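Local coordinates for polyguluronate lyase (PDB 1UAI), which probably cleaves the polyguluronate stretches of alginate as a lyase built on a jellyroll beta-sandwich, at residues E74-T79 / E84-S89; N188-G193 / L219-S224; K17-I22 / P28-Q33; G115-D120 / V125-L130. All coordinates share one frame; numbering follows the deposited sequence.

From the N terminus, the first contact to close is interaction 3, a hairpin between 17-22 and 28-33. Interaction 1 follows with the 74-79/84-89 hairpin and interaction 4 with the 115-120/125-130 hairpin, and each of the three shuts a short loop. Interaction 2 comes last and closes a longer one, bringing 188-193 against the C-terminal segment 219-224. All four are in series, so none nests in or crosses another. Strand 72-79 pairs with strand 16-20 and with strand 189-192, which in turn borders strand 112-119, so all four contacts reach one antiparallel sheet. Interaction 2 alone spans to the second sheet of the sandwich, and Glu77 of interaction 1 meets His223 there.

Interaction 1: residues E74-T79 / E84-S89; sequences ELREMT and EKASWS
With CG anti to the backbone N (chi1 -167°) and a bend at chi2 (-79°), Arg76 brings its guanidinium to the backbone of Ala86, while Glu77, extended on the other face of the strand, reaches Trp88. The two segments form a beta hairpin in one sheet of the jellyroll sandwich, antiparallel through Thr79 N to Glu84 O at 2.7 Å and the return bond from Glu84 N to Thr79 O. Beyond this short pairing, side chains help to hold the departing chain. Arg76 NH2 donates to Ala86 O (3.0 Å, 170° at the hydrogen), lying on a lone pair of that carbonyl, and NH1 reaches the same oxygen through a water. Arginine suits the site because NH2 also serves Glu77 O (2.8 Å), which takes a second bond from Ala86 N (3.1 Å). The aliphatic part of Lys85 crosses the guanidinium at about a right angle, CB over one face and 3.6 Å from Arg76 NH2. Small Ala86 fits where its CB sits 3.3 Å from Glu77 CD. The Glu77 carboxylate is shared: OE2 pairs with His223, OE1 accepts Phe190 N, and Glu77 OE1, lying in the Trp88 ring plane, takes the NE1 hydrogen on its syn side at 2.9 Å, somewhat out of the carboxylate plane.

Interaction 2: residues N188-G193 / L219-S224; sequences NYFKAG and LQVTHS
Phe190 and Val221 make the closest approach of the pair, with ring atom CD2 of Phe190 3.8 Å from CG2 of Val221 and 4.0 Å from its CG1. Both methyls of Val221 thus meet the CD2-CE2 flank of the ring obliquely, a good use of a beta-branched residue. Its CG1 is anti to the backbone N (chi1 164°) and its CG2 anti to the carbonyl carbon, which spreads the two methyls toward the phenyl group. Farther along, His223 CE1 comes obliquely within 4.2 Å of Phe190 CE2. At the other end the small Ala192 is matched by a longer leucine: CD1 of Leu219 reaches across to Ala192 CB at 4.1 Å. These side chains meet between the two sheets of the jellyroll beta-sandwich. The axes of strands 189-192 and 219-223 lie 9.8 Å apart and run antiparallel at 177°, a spacing that side chains rather than backbone bonds must bridge. Trp16 and Met97 pack against both Phe190 and Leu219, and Trp16 also touches Val221. The ring of His223, whose NE2 is bonded to Glu77, meets those of Trp88 and His95. On the other face of strand 189-192, Lys191 points away from strand 219-223 and forms a salt bridge with Glu74, while Tyr189 makes a cation-pi contact with Arg76; in related alginate lyases that face of the sheet lines the substrate groove.

Interaction 3: residues K17-I22 / P28-Q33; sequences KVTLPI and PSEIEQ
Lys17 and Thr19 converge on the carboxylate of Glu30, one on each oxygen, on the same face of an antiparallel beta hairpin formed by strands 16-20 and 27-31 of the jellyroll sandwich. Lys17 places CG between the backbone N and the carbonyl carbon (chi1 71°) and then runs straight, so its ammonium travels diagonally over the sheet to a salt bridge, Lys17 NZ to Glu30 OE1 at 2.9 Å, on the syn side though tilted out of the carboxylate plane. The same NZ binds a water at 2.8 Å that donates to Glu32 OE2. Thr19 turns its hydroxyl anti to the carbonyl carbon (chi1 -58°), from where OG1 donates to Glu30 OE2 at 2.6 Å from above the carboxylate plane. With a donor on each oxygen, the rotation of the carboxylate is fixed, and its negative charge is probably steadied by the lysine. The opposite face is apolar: Val18 CG1 lies 3.8 Å from Ile31 CB, the two beta-branched chains running side by side, with Leu36, Phe39 and Phe45 packed around this face. Backbone bonds fix the register, among them Leu20 N to Ser29 O at 2.8 Å. Past the corner at Pro21, Ile22 O accepts Ser29 N at 2.9 Å.

Interaction 4: residues G115-D120 / V125-L130; sequences GAQIHD and VTVFRL
Ile118 O is gripped by two backbone donors at once, Val125 N at 2.8 Å and, weakly, Thr126 N at 3.5 Å. Two successive residues facing one define a classic beta bulge, set here in the antiparallel hairpin of strands 112-119 and 124-131, inside the jellyroll sandwich. Ile118 N returns a bond to Thr126 O at 3.0 Å, and farther along Phe128 N donates to Ala116 O at 2.9 Å. Ile118 is well suited to fill both positions that oppose it: its CG2 branch lies 3.9 Å from Val125 CB, whereas its CD1 tip, at the end of the other branch, comes within 3.9 Å of Thr126 CG2. Ile169, on the other sheet, touches all three of these residues. Thr126 sets OG1 anti to its own amide nitrogen (chi1 174°), which aims the hydroxyl at Thr138 O on the next strand and leaves the methyl for Ile118; a threonine thus serves the buried core and a polar bond together. Near the turn, Val125 CG2 rests against the carboxylate of Asp120, whose OD1 is met by the amides of Asp122 and Asp123 and whose OD2 pairs with Ser185, which probably helps to shape the connecting loop. A small residue sits beside Phe128, which meets Phe99 and Phe162 edge-to-face: Ala116 CB lies 4.2 Å from Phe128 CD2.

Interaction 1: residues E74-T79 / E84-S89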
loop_
_atom_site.group_PDB
_atom_site.type_symbol
_atom_site.label_atom_id
_atom_site.label_comp_id
_atom_site.label_asym_id
_atom_site.label_seq_id
_atom_site.Cartn_x
_atom_site.Cartn_y
_atom_site.Cartn_z
ATOM N N GLU A 74 2.950 -3.996 -3.919
ATOM C CA GLU A 74 1.716 -3.585 -3.277
ATOM C C GLU A 74 0.504 -4.409 -3.685
ATOM O O GLU A 74 0.384 -4.824 -4.839
ATOM C CB GLU A 74 1.513 -2.104 -3.645
ATOM C CG GLU A 74 0.291 -1.383 -3.107
ATOM C CD GLU A 74 0.204 0.048 -3.634
ATOM O OE1 GLU A 74 0.322 0.243 -4.865
ATOM O OE2 GLU A 74 0.013 0.985 -2.826
ATOM N N LEU A 75 -0.394 -4.630 -2.730
ATOM C CA LEU A 75 -1.620 -5.379 -2.974
ATOM C C LEU A 75 -2.685 -4.456 -3.563
ATOM O O LEU A 75 -2.791 -3.285 -3.183
ATOM C CB LEU A 75 -2.140 -5.984 -1.669
ATOM C CG LEU A 75 -1.199 -6.947 -0.943
ATOM C CD1 LEU A 75 -1.780 -7.294 0.423
ATOM C CD2 LEU A 75 -0.989 -8.200 -1.777
ATOM N N ARG A 76 -3.466 -5.001 -4.489
ATOM C CA ARG A 76 -4.538 -4.278 -5.167
ATOM C C ARG A 76 -5.827 -5.056 -4.899
ATOM O O ARG A 76 -5.904 -6.256 -5.170
ATOM C CB ARG A 76 -4.231 -4.223 -6.664
ATOM C CG ARG A 76 -5.065 -3.251 -7.477
ATOM C CD ARG A 76 -6.456 -3.767 -7.811
ATOM N NE ARG A 76 -7.019 -2.981 -8.906
ATOM C CZ ARG A 76 -8.298 -2.640 -9.017
ATOM N NH1 ARG A 76 -8.697 -1.919 -10.057
ATOM N NH2 ARG A 76 -9.176 -3.013 -8.095
ATOM N N GLU A 77 -6.836 -4.373 -4.368
ATOM C CA GLU A 77 -8.097 -5.018 -4.017
ATOM C C GLU A 77 -8.828 -5.698 -5.168
ATOM O O GLU A 77 -9.050 -5.105 -6.224
ATOM C CB GLU A 77 -9.040 -4.007 -3.356
ATOM C CG GLU A 77 -10.259 -4.657 -2.705
ATOM C CD GLU A 77 -11.362 -3.672 -2.369
ATOM O OE1 GLU A 77 -11.160 -2.453 -2.543
ATOM O OE2 GLU A 77 -12.440 -4.127 -1.927
ATOM N N MET A 78 -9.211 -6.949 -4.941
ATOM C CA MET A 78 -9.950 -7.728 -5.921
ATOM C C MET A 78 -11.248 -8.165 -5.250
ATOM O O MET A 78 -11.516 -7.806 -4.103
ATOM C CB MET A 78 -9.139 -8.953 -6.346
ATOM C CG MET A 78 -7.775 -8.634 -6.945
ATOM S SD MET A 78 -7.843 -7.777 -8.542
ATOM C CE MET A 78 -8.122 -9.166 -9.652
ATOM N N THR A 79 -12.057 -8.932 -5.968
ATOM C CA THR A 79 -13.315 -9.413 -5.419
ATOM C C THR A 79 -13.695 -10.732 -6.084
ATOM O O THR A 79 -13.071 -11.139 -7.064
ATOM C CB THR A 79 -14.439 -8.365 -5.617
ATOM O OG1 THR A 79 -15.601 -8.768 -4.883
ATOM C CG2 THR A 79 -14.793 -8.219 -7.086
ATOM N N GLU A 84 -11.764 -10.843 -9.961
ATOM C CA GLU A 84 -11.900 -9.581 -10.674
ATOM C C GLU A 84 -11.521 -8.382 -9.825
ATOM O O GLU A 84 -11.471 -8.461 -8.597
ATOM C CB GLU A 84 -13.328 -9.411 -11.201
ATOM C CG GLU A 84 -14.411 -9.469 -10.145
ATOM C CD GLU A 84 -15.785 -9.180 -10.720
ATOM O OE1 GLU A 84 -16.183 -9.867 -11.684
ATOM O OE2 GLU A 84 -16.468 -8.268 -10.207
ATOM N N LYS A 85 -11.249 -7.270 -10.496
ATOM C CA LYS A 85 -10.864 -6.040 -9.822
ATOM C C LYS A 85 -12.017 -5.445 -9.028
ATOM O O LYS A 85 -13.153 -5.396 -9.502
ATOM C CB LYS A 85 -10.379 -5.014 -10.847
ATOM C CG LYS A 85 -9.146 -5.441 -11.624
ATOM C CD LYS A 85 -8.782 -4.411 -12.680
ATOM C CE LYS A 85 -7.559 -4.838 -13.473
ATOM N NZ LYS A 85 -7.220 -3.851 -14.535
ATOM N N ALA A 86 -11.722 -4.994 -7.814
ATOM C CA ALA A 86 -12.735 -4.376 -6.978
ATOM C C ALA A 86 -13.007 -2.977 -7.514
ATOM O O ALA A 86 -12.111 -2.312 -8.036
ATOM C CB ALA A 86 -12.256 -4.302 -5.535
ATOM N N SER A 87 -14.257 -2.550 -7.386
ATOM C CA SER A 87 -14.695 -1.237 -7.834
ATOM C C SER A 87 -15.952 -0.902 -7.046
ATOM O O SER A 87 -16.993 -1.533 -7.236
ATOM C CB SER A 87 -15.014 -1.270 -9.329
ATOM O OG SER A 87 -15.527 -0.022 -9.760
ATOM N N TRP A 88 -15.868 0.078 -6.154
ATOM C CA TRP A 88 -17.032 0.433 -5.360
ATOM C C TRP A 88 -17.321 1.924 -5.277
ATOM O O TRP A 88 -16.460 2.774 -5.526
ATOM C CB TRP A 88 -16.934 -0.168 -3.948
ATOM C CG TRP A 88 -15.562 -0.143 -3.343
ATOM C CD1 TRP A 88 -14.614 -1.124 -3.419
ATOM C CD2 TRP A 88 -14.980 0.920 -2.580
ATOM N NE1 TRP A 88 -13.478 -0.738 -2.750
ATOM C CE2 TRP A 88 -13.675 0.513 -2.227
ATOM C CE3 TRP A 88 -15.434 2.178 -2.162
ATOM C CZ2 TRP A 88 -12.815 1.320 -1.475
ATOM C CZ3 TRP A 88 -14.578 2.982 -1.412
ATOM C CH2 TRP A 88 -13.282 2.547 -1.078
ATOM N N SER A 89 -18.566 2.215 -4.921
ATOM C CA SER A 89 -19.084 3.568 -4.804
ATOM C C SER A 89 -18.766 4.240 -3.479
ATOM O O SER A 89 -18.658 3.583 -2.448
ATOM C CB SER A 89 -20.601 3.533 -4.997
ATOM O OG SER A 89 -21.201 4.764 -4.637
HETATM O O HOH W 1 -11.366 -0.956 -10.303
#

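Interaction 2: residues N188-G193 / L219-S224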
loop_
_atom_site.group_PDB
_atom_site.type_symbol
_atom_site.label_atom_id
_atom_site.label_comp_id
_atom_site.label_asym_id
_atom_site.label_seq_id
_atom_site.Cartn_x
_atom_site.Cartn_y
_atom_site.Cartn_z
ATOM N N ASN A 188 -13.817 3.120 -6.879
ATOM C CA ASN A 188 -12.789 3.112 -5.842
ATOM C C ASN A 188 -12.341 1.702 -5.483
ATOM O O ASN A 188 -13.079 0.737 -5.671
ATOM C CB ASN A 188 -13.318 3.775 -4.572
ATOM C CG ASN A 188 -13.756 5.195 -4.800
ATOM O OD1 ASN A 188 -12.928 6.086 -4.979
ATOM N ND2 ASN A 188 -15.066 5.419 -4.801
ATOM N N TYR A 189 -11.122 1.601 -4.959
ATOM C CA TYR A 189 -10.570 0.332 -4.510
ATOM C C TYR A 189 -9.423 0.602 -3.547
ATOM O O TYR A 189 -8.825 1.682 -3.554
ATOM C CB TYR A 189 -10.120 -0.532 -5.700
ATOM C CG TYR A 189 -9.025 0.042 -6.568
ATOM C CD1 TYR A 189 -7.682 -0.219 -6.296
ATOM C CD2 TYR A 189 -9.333 0.815 -7.687
ATOM C CE1 TYR A 189 -6.674 0.270 -7.120
ATOM C CE2 TYR A 189 -8.330 1.312 -8.516
ATOM C CZ TYR A 189 -7.004 1.034 -8.227
ATOM O OH TYR A 189 -6.003 1.506 -9.046
ATOM N N PHE A 190 -9.140 -0.379 -2.700
ATOM C CA PHE A 190 -8.082 -0.262 -1.705
ATOM C C PHE A 190 -6.758 -0.860 -2.172
ATOM O O PHE A 190 -6.723 -1.746 -3.035
ATOM C CB PHE A 190 -8.487 -0.982 -0.411
ATOM C CG PHE A 190 -9.655 -0.363 0.310
ATOM C CD1 PHE A 190 -9.589 0.940 0.796
ATOM C CD2 PHE A 190 -10.807 -1.108 0.552
ATOM C CE1 PHE A 190 -10.651 1.488 1.519
ATOM C CE2 PHE A 190 -11.872 -0.571 1.272
ATOM C CZ PHE A 190 -11.792 0.730 1.758
ATOM N N LYS A 191 -5.674 -0.360 -1.585
ATOM C CA LYS A 191 -4.327 -0.860 -1.851
ATOM C C LYS A 191 -3.546 -0.792 -0.544
ATOM O O LYS A 191 -3.826 0.050 0.311
ATOM C CB LYS A 191 -3.586 -0.017 -2.896
ATOM C CG LYS A 191 -4.330 0.208 -4.197
ATOM C CD LYS A 191 -3.372 0.576 -5.320
ATOM C CE LYS A 191 -2.624 -0.657 -5.807
ATOM N NZ LYS A 191 -1.558 -0.327 -6.793
ATOM N N ALA A 192 -2.569 -1.680 -0.389
ATOM C CA ALA A 192 -1.728 -1.706 0.805
ATOM C C ALA A 192 -0.411 -2.391 0.470
ATOM O O ALA A 192 -0.395 -3.398 -0.234
ATOM C CB ALA A 192 -2.432 -2.442 1.938
ATOM N N GLY A 193 0.687 -1.835 0.974
ATOM C CA GLY A 193 2.000 -2.398 0.710
ATOM C C GLY A 193 3.063 -1.317 0.730
ATOM O O GLY A 193 2.982 -0.383 1.528
ATOM N N LEU A 219 -4.804 -7.085 7.735
ATOM C CA LEU A 219 -5.421 -6.513 6.544
ATOM C C LEU A 219 -6.844 -7.035 6.447
ATOM O O LEU A 219 -7.063 -8.224 6.201
ATOM C CB LEU A 219 -4.638 -6.913 5.292
ATOM C CG LEU A 219 -5.172 -6.369 3.965
ATOM C CD1 LEU A 219 -5.100 -4.844 3.953
ATOM C CD2 LEU A 219 -4.357 -6.951 2.820
ATOM N N GLN A 220 -7.810 -6.140 6.632
ATOM C CA GLN A 220 -9.217 -6.516 6.611
ATOM C C GLN A 220 -10.032 -5.520 5.795
ATOM O O GLN A 220 -9.964 -4.318 6.028
ATOM C CB GLN A 220 -9.765 -6.553 8.049
ATOM C CG GLN A 220 -8.816 -7.168 9.084
ATOM C CD GLN A 220 -9.338 -7.077 10.516
ATOM O OE1 GLN A 220 -9.898 -6.062 10.926
ATOM N NE2 GLN A 220 -9.130 -8.138 11.289
ATOM N N VAL A 221 -10.796 -6.027 4.833
ATOM C CA VAL A 221 -11.652 -5.187 4.009
ATOM C C VAL A 221 -13.074 -5.714 4.086
ATOM O O VAL A 221 -13.301 -6.924 4.013
ATOM C CB VAL A 221 -11.189 -5.176 2.531
ATOM C CG1 VAL A 221 -12.295 -4.631 1.633
ATOM C CG2 VAL A 221 -9.941 -4.313 2.391
ATOM N N THR A 222 -14.027 -4.805 4.260
ATOM C CA THR A 222 -15.429 -5.186 4.325
ATOM C C THR A 222 -16.268 -4.207 3.520
ATOM O O THR A 222 -15.893 -3.045 3.325
ATOM C CB THR A 222 -15.963 -5.213 5.775
ATOM O OG1 THR A 222 -15.942 -3.890 6.319
ATOM C CG2 THR A 222 -15.117 -6.130 6.645
ATOM N N HIS A 223 -17.407 -4.701 3.053
ATOM C CA HIS A 223 -18.340 -3.916 2.258
ATOM C C HIS A 223 -19.754 -4.305 2.660
ATOM O O HIS A 223 -20.063 -5.489 2.778
ATOM C CB HIS A 223 -18.142 -4.212 0.769
ATOM C CG HIS A 223 -16.819 -3.764 0.232
ATOM N ND1 HIS A 223 -16.513 -2.437 0.027
ATOM C CD2 HIS A 223 -15.716 -4.464 -0.128
ATOM C CE1 HIS A 223 -15.282 -2.336 -0.436
ATOM N NE2 HIS A 223 -14.776 -3.551 -0.540
ATOM N N SER A 224 -20.607 -3.314 2.888
ATOM C CA SER A 224 -21.993 -3.591 3.247
ATOM C C SER A 224 -22.894 -2.494 2.702
ATOM O O SER A 224 -22.358 -1.551 2.079
ATOM C CB SER A 224 -22.157 -3.689 4.766
ATOM O OG SER A 224 -21.930 -2.441 5.391
ATOM O OXT SER A 224 -24.121 -2.597 2.902
#

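Interaction 3: residues K17-I22 / P28-Q33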
loop_
_atom_site.group_PDB
_atom_site.type_symbol
_atom_site.label_atom_id
_atom_site.label_comp_id
_atom_site.label_asym_id
_atom_site.label_seq_id
_atom_site.Cartn_x
_atom_site.Cartn_y
_atom_site.Cartn_z
ATOM N N LYS A 17 -4.511 -9.067 -5.308
ATOM C CA LYS A 17 -3.516 -9.481 -6.285
ATOM C C LYS A 17 -2.325 -8.609 -5.897
ATOM O O LYS A 17 -2.494 -7.610 -5.189
ATOM C CB LYS A 17 -3.950 -9.214 -7.737
ATOM C CG LYS A 17 -3.977 -7.765 -8.177
ATOM C CD LYS A 17 -4.201 -7.669 -9.687
ATOM C CE LYS A 17 -4.300 -6.222 -10.148
ATOM N NZ LYS A 17 -4.449 -6.105 -11.627
ATOM N N VAL A 18 -1.126 -8.989 -6.318
ATOM C CA VAL A 18 0.048 -8.205 -5.973
ATOM C C VAL A 18 0.789 -7.709 -7.210
ATOM O O VAL A 18 0.880 -8.413 -8.222
ATOM C CB VAL A 18 1.027 -9.025 -5.076
ATOM C CG1 VAL A 18 1.636 -10.180 -5.867
ATOM C CG2 VAL A 18 2.115 -8.112 -4.511
ATOM N N THR A 19 1.281 -6.475 -7.126
ATOM C CA THR A 19 2.066 -5.859 -8.192
ATOM C C THR A 19 3.460 -5.738 -7.592
ATOM O O THR A 19 3.614 -5.278 -6.456
ATOM C CB THR A 19 1.539 -4.465 -8.563
ATOM O OG1 THR A 19 0.170 -4.566 -8.971
ATOM C CG2 THR A 19 2.366 -3.867 -9.700
ATOM N N LEU A 20 4.465 -6.144 -8.360
ATOM C CA LEU A 20 5.846 -6.170 -7.896
ATOM C C LEU A 20 6.777 -5.144 -8.534
ATOM O O LEU A 20 6.414 -4.472 -9.499
ATOM C CB LEU A 20 6.402 -7.576 -8.137
ATOM C CG LEU A 20 5.564 -8.707 -7.537
ATOM C CD1 LEU A 20 5.943 -10.032 -8.178
ATOM C CD2 LEU A 20 5.766 -8.748 -6.030
ATOM N N PRO A 21 7.995 -5.006 -7.982
ATOM C CA PRO A 21 8.995 -4.068 -8.494
ATOM C C PRO A 21 9.993 -4.755 -9.428
ATOM O O PRO A 21 11.072 -4.226 -9.701
ATOM C CB PRO A 21 9.651 -3.550 -7.224
ATOM C CG PRO A 21 9.693 -4.773 -6.376
ATOM C CD PRO A 21 8.336 -5.421 -6.606
ATOM N N ILE A 22 9.627 -5.947 -9.894
ATOM C CA ILE A 22 10.455 -6.707 -10.820
ATOM C C ILE A 22 9.613 -7.010 -12.053
ATOM O O ILE A 22 8.398 -6.803 -12.048
ATOM C CB ILE A 22 10.955 -8.038 -10.200
ATOM C CG1 ILE A 22 9.770 -8.891 -9.738
ATOM C CG2 ILE A 22 11.895 -7.747 -9.040
ATOM C CD1 ILE A 22 10.172 -10.245 -9.180
ATOM N N PRO A 28 5.729 -4.083 -14.725
ATOM C CA PRO A 28 5.804 -4.695 -13.394
ATOM C C PRO A 28 5.019 -6.003 -13.352
ATOM O O PRO A 28 3.868 -6.059 -13.784
ATOM C CB PRO A 28 5.185 -3.631 -12.491
ATOM C CG PRO A 28 5.544 -2.352 -13.185
ATOM C CD PRO A 28 5.271 -2.685 -14.634
ATOM N N SER A 29 5.639 -7.056 -12.838
ATOM C CA SER A 29 4.968 -8.344 -12.748
ATOM C C SER A 29 3.844 -8.317 -11.725
ATOM O O SER A 29 3.950 -7.665 -10.686
ATOM C CB SER A 29 5.955 -9.440 -12.346
ATOM O OG SER A 29 6.958 -9.613 -13.327
ATOM N N GLU A 30 2.765 -9.028 -12.031
ATOM C CA GLU A 30 1.636 -9.133 -11.119
ATOM C C GLU A 30 1.298 -10.606 -10.948
ATOM O O GLU A 30 1.416 -11.395 -11.890
ATOM C CB GLU A 30 0.402 -8.405 -11.658
ATOM C CG GLU A 30 0.569 -6.911 -11.846
ATOM C CD GLU A 30 -0.762 -6.180 -11.889
ATOM O OE1 GLU A 30 -1.737 -6.733 -12.446
ATOM O OE2 GLU A 30 -0.832 -5.045 -11.371
ATOM N N ILE A 31 0.899 -10.978 -9.738
ATOM C CA ILE A 31 0.512 -12.351 -9.455
ATOM C C ILE A 31 -0.893 -12.319 -8.873
ATOM O O ILE A 31 -1.159 -11.605 -7.902
ATOM C CB ILE A 31 1.461 -13.031 -8.444
ATOM C CG1 ILE A 31 2.880 -13.101 -9.018
ATOM C CG2 ILE A 31 0.959 -14.436 -8.133
ATOM C CD1 ILE A 31 3.003 -13.939 -10.276
ATOM N N GLU A 32 -1.788 -13.084 -9.487
ATOM C CA GLU A 32 -3.175 -13.150 -9.049
ATOM C C GLU A 32 -3.468 -14.525 -8.469
ATOM O O GLU A 32 -2.641 -15.437 -8.548
ATOM C CB GLU A 32 -4.112 -12.911 -10.239
ATOM C CG GLU A 32 -3.769 -11.684 -11.065
ATOM C CD GLU A 32 -4.666 -11.520 -12.283
ATOM O OE1 GLU A 32 -5.022 -12.540 -12.913
ATOM O OE2 GLU A 32 -5.001 -10.366 -12.622
ATOM N N GLN A 33 -4.647 -14.662 -7.874
ATOM C CA GLN A 33 -5.081 -15.940 -7.328
ATOM C C GLN A 33 -5.391 -16.829 -8.532
ATOM O O GLN A 33 -5.751 -16.328 -9.598
ATOM C CB GLN A 33 -6.350 -15.762 -6.489
ATOM C CG GLN A 33 -6.138 -15.070 -5.152
ATOM C CD GLN A 33 -5.302 -15.897 -4.196
ATOM O OE1 GLN A 33 -5.087 -17.091 -4.412
ATOM N NE2 GLN A 33 -4.837 -15.270 -3.122
HETATM O O HOH W 2 -6.163 -8.060 -12.572
#

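Interaction 4: residues G115-D120 / V125-L130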
loop_
_atom_site.group_PDB
_atom_site.type_symbol
_atom_site.label_atom_id
_atom_site.label_comp_id
_atom_site.label_asym_id
_atom_site.label_seq_id
_atom_site.Cartn_x
_atom_site.Cartn_y
_atom_site.Cartn_z
ATOM N N GLY A 115 2.087 3.637 2.206
ATOM C CA GLY A 115 1.767 2.320 2.739
ATOM C C GLY A 115 0.345 1.797 2.632
ATOM O O GLY A 115 0.098 0.625 2.918
ATOM N N ALA A 116 -0.591 2.653 2.248
ATOM C CA ALA A 116 -1.976 2.237 2.083
ATOM C C ALA A 116 -2.706 3.323 1.328
ATOM O O ALA A 116 -2.360 4.502 1.438
ATOM C CB ALA A 116 -2.634 2.008 3.438
ATOM N N GLN A 117 -3.713 2.943 0.555
ATOM C CA GLN A 117 -4.454 3.950 -0.173
ATOM C C GLN A 117 -5.839 3.567 -0.643
ATOM O O GLN A 117 -6.263 2.410 -0.561
ATOM C CB GLN A 117 -3.645 4.450 -1.388
ATOM C CG GLN A 117 -2.741 3.425 -2.086
ATOM C CD GLN A 117 -2.168 3.925 -3.420
ATOM O OE1 GLN A 117 -1.229 3.340 -3.966
ATOM N NE2 GLN A 117 -2.743 4.997 -3.953
ATOM N N ILE A 118 -6.559 4.602 -1.064
ATOM C CA ILE A 118 -7.852 4.463 -1.707
ATOM C C ILE A 118 -7.486 5.074 -3.051
ATOM O O ILE A 118 -6.911 6.167 -3.112
ATOM C CB ILE A 118 -8.983 5.305 -1.079
ATOM C CG1 ILE A 118 -9.397 4.709 0.266
ATOM C CG2 ILE A 118 -10.186 5.339 -2.035
ATOM C CD1 ILE A 118 -10.478 5.496 0.970
ATOM N N HIS A 119 -7.784 4.350 -4.117
ATOM C CA HIS A 119 -7.471 4.792 -5.468
ATOM C C HIS A 119 -8.752 4.611 -6.273
ATOM O O HIS A 119 -9.594 3.791 -5.910
ATOM C CB HIS A 119 -6.361 3.889 -6.023
ATOM C CG HIS A 119 -5.637 4.449 -7.208
ATOM N ND1 HIS A 119 -6.216 4.567 -8.454
ATOM C CD2 HIS A 119 -4.368 4.902 -7.337
ATOM C CE1 HIS A 119 -5.332 5.068 -9.300
ATOM N NE2 HIS A 119 -4.204 5.280 -8.648
ATOM N N ASP A 120 -8.938 5.392 -7.331
ATOM C CA ASP A 120 -10.119 5.184 -8.158
ATOM C C ASP A 120 -9.716 5.042 -9.616
ATOM O O ASP A 120 -8.560 4.739 -9.908
ATOM C CB ASP A 120 -11.185 6.284 -7.960
ATOM C CG ASP A 120 -10.722 7.670 -8.372
ATOM O OD1 ASP A 120 -9.722 7.806 -9.104
ATOM O OD2 ASP A 120 -11.398 8.641 -7.964
ATOM N N VAL A 125 -6.748 8.738 -4.275
ATOM C CA VAL A 125 -7.720 9.614 -3.630
ATOM C C VAL A 125 -7.179 10.129 -2.299
ATOM O O VAL A 125 -7.208 11.328 -2.026
ATOM C CB VAL A 125 -9.051 8.860 -3.415
ATOM C CG1 VAL A 125 -10.074 9.767 -2.749
ATOM C CG2 VAL A 125 -9.576 8.360 -4.755
ATOM N N THR A 126 -6.694 9.210 -1.474
ATOM C CA THR A 126 -6.111 9.545 -0.181
ATOM C C THR A 126 -5.239 8.363 0.215
ATOM O O THR A 126 -5.631 7.209 0.035
ATOM C CB THR A 126 -7.195 9.805 0.897
ATOM O OG1 THR A 126 -6.567 9.983 2.172
ATOM C CG2 THR A 126 -8.185 8.656 0.972
ATOM N N VAL A 127 -4.047 8.652 0.728
ATOM C CA VAL A 127 -3.117 7.598 1.110
ATOM C C VAL A 127 -2.373 7.938 2.399
ATOM O O VAL A 127 -2.367 9.090 2.843
ATOM C CB VAL A 127 -2.046 7.361 -0.009
ATOM C CG1 VAL A 127 -2.688 7.430 -1.384
ATOM C CG2 VAL A 127 -0.927 8.388 0.099
ATOM N N PHE A 128 -1.768 6.914 2.998
ATOM C CA PHE A 128 -0.940 7.073 4.193
ATOM C C PHE A 128 0.458 7.216 3.598
ATOM O O PHE A 128 0.988 6.278 2.990
ATOM C CB PHE A 128 -1.017 5.833 5.086
ATOM C CG PHE A 128 -2.225 5.800 5.987
ATOM C CD1 PHE A 128 -2.087 5.983 7.362
ATOM C CD2 PHE A 128 -3.496 5.571 5.469
ATOM C CE1 PHE A 128 -3.195 5.938 8.207
ATOM C CE2 PHE A 128 -4.613 5.525 6.305
ATOM C CZ PHE A 128 -4.460 5.708 7.675
ATOM N N ARG A 129 1.041 8.396 3.774
ATOM C CA ARG A 129 2.337 8.721 3.200
ATOM C C ARG A 129 3.361 9.165 4.237
ATOM O O ARG A 129 3.140 10.134 4.967
ATOM C CB ARG A 129 2.139 9.834 2.164
ATOM C CG ARG A 129 3.405 10.329 1.484
ATOM C CD ARG A 129 3.119 11.546 0.605
ATOM N NE ARG A 129 4.321 11.997 -0.090
ATOM C CZ ARG A 129 4.591 11.750 -1.368
ATOM N NH1 ARG A 129 3.738 11.064 -2.115
ATOM N NH2 ARG A 129 5.737 12.166 -1.893
ATOM N N LEU A 130 4.486 8.461 4.293
ATOM C CA LEU A 130 5.547 8.813 5.224
ATOM C C LEU A 130 6.674 9.541 4.500
ATOM O O LEU A 130 7.117 9.113 3.430
ATOM C CB LEU A 130 6.128 7.563 5.898
ATOM C CG LEU A 130 7.292 7.807 6.872
ATOM C CD1 LEU A 130 6.797 8.618 8.065
ATOM C CD2 LEU A 130 7.877 6.482 7.338
#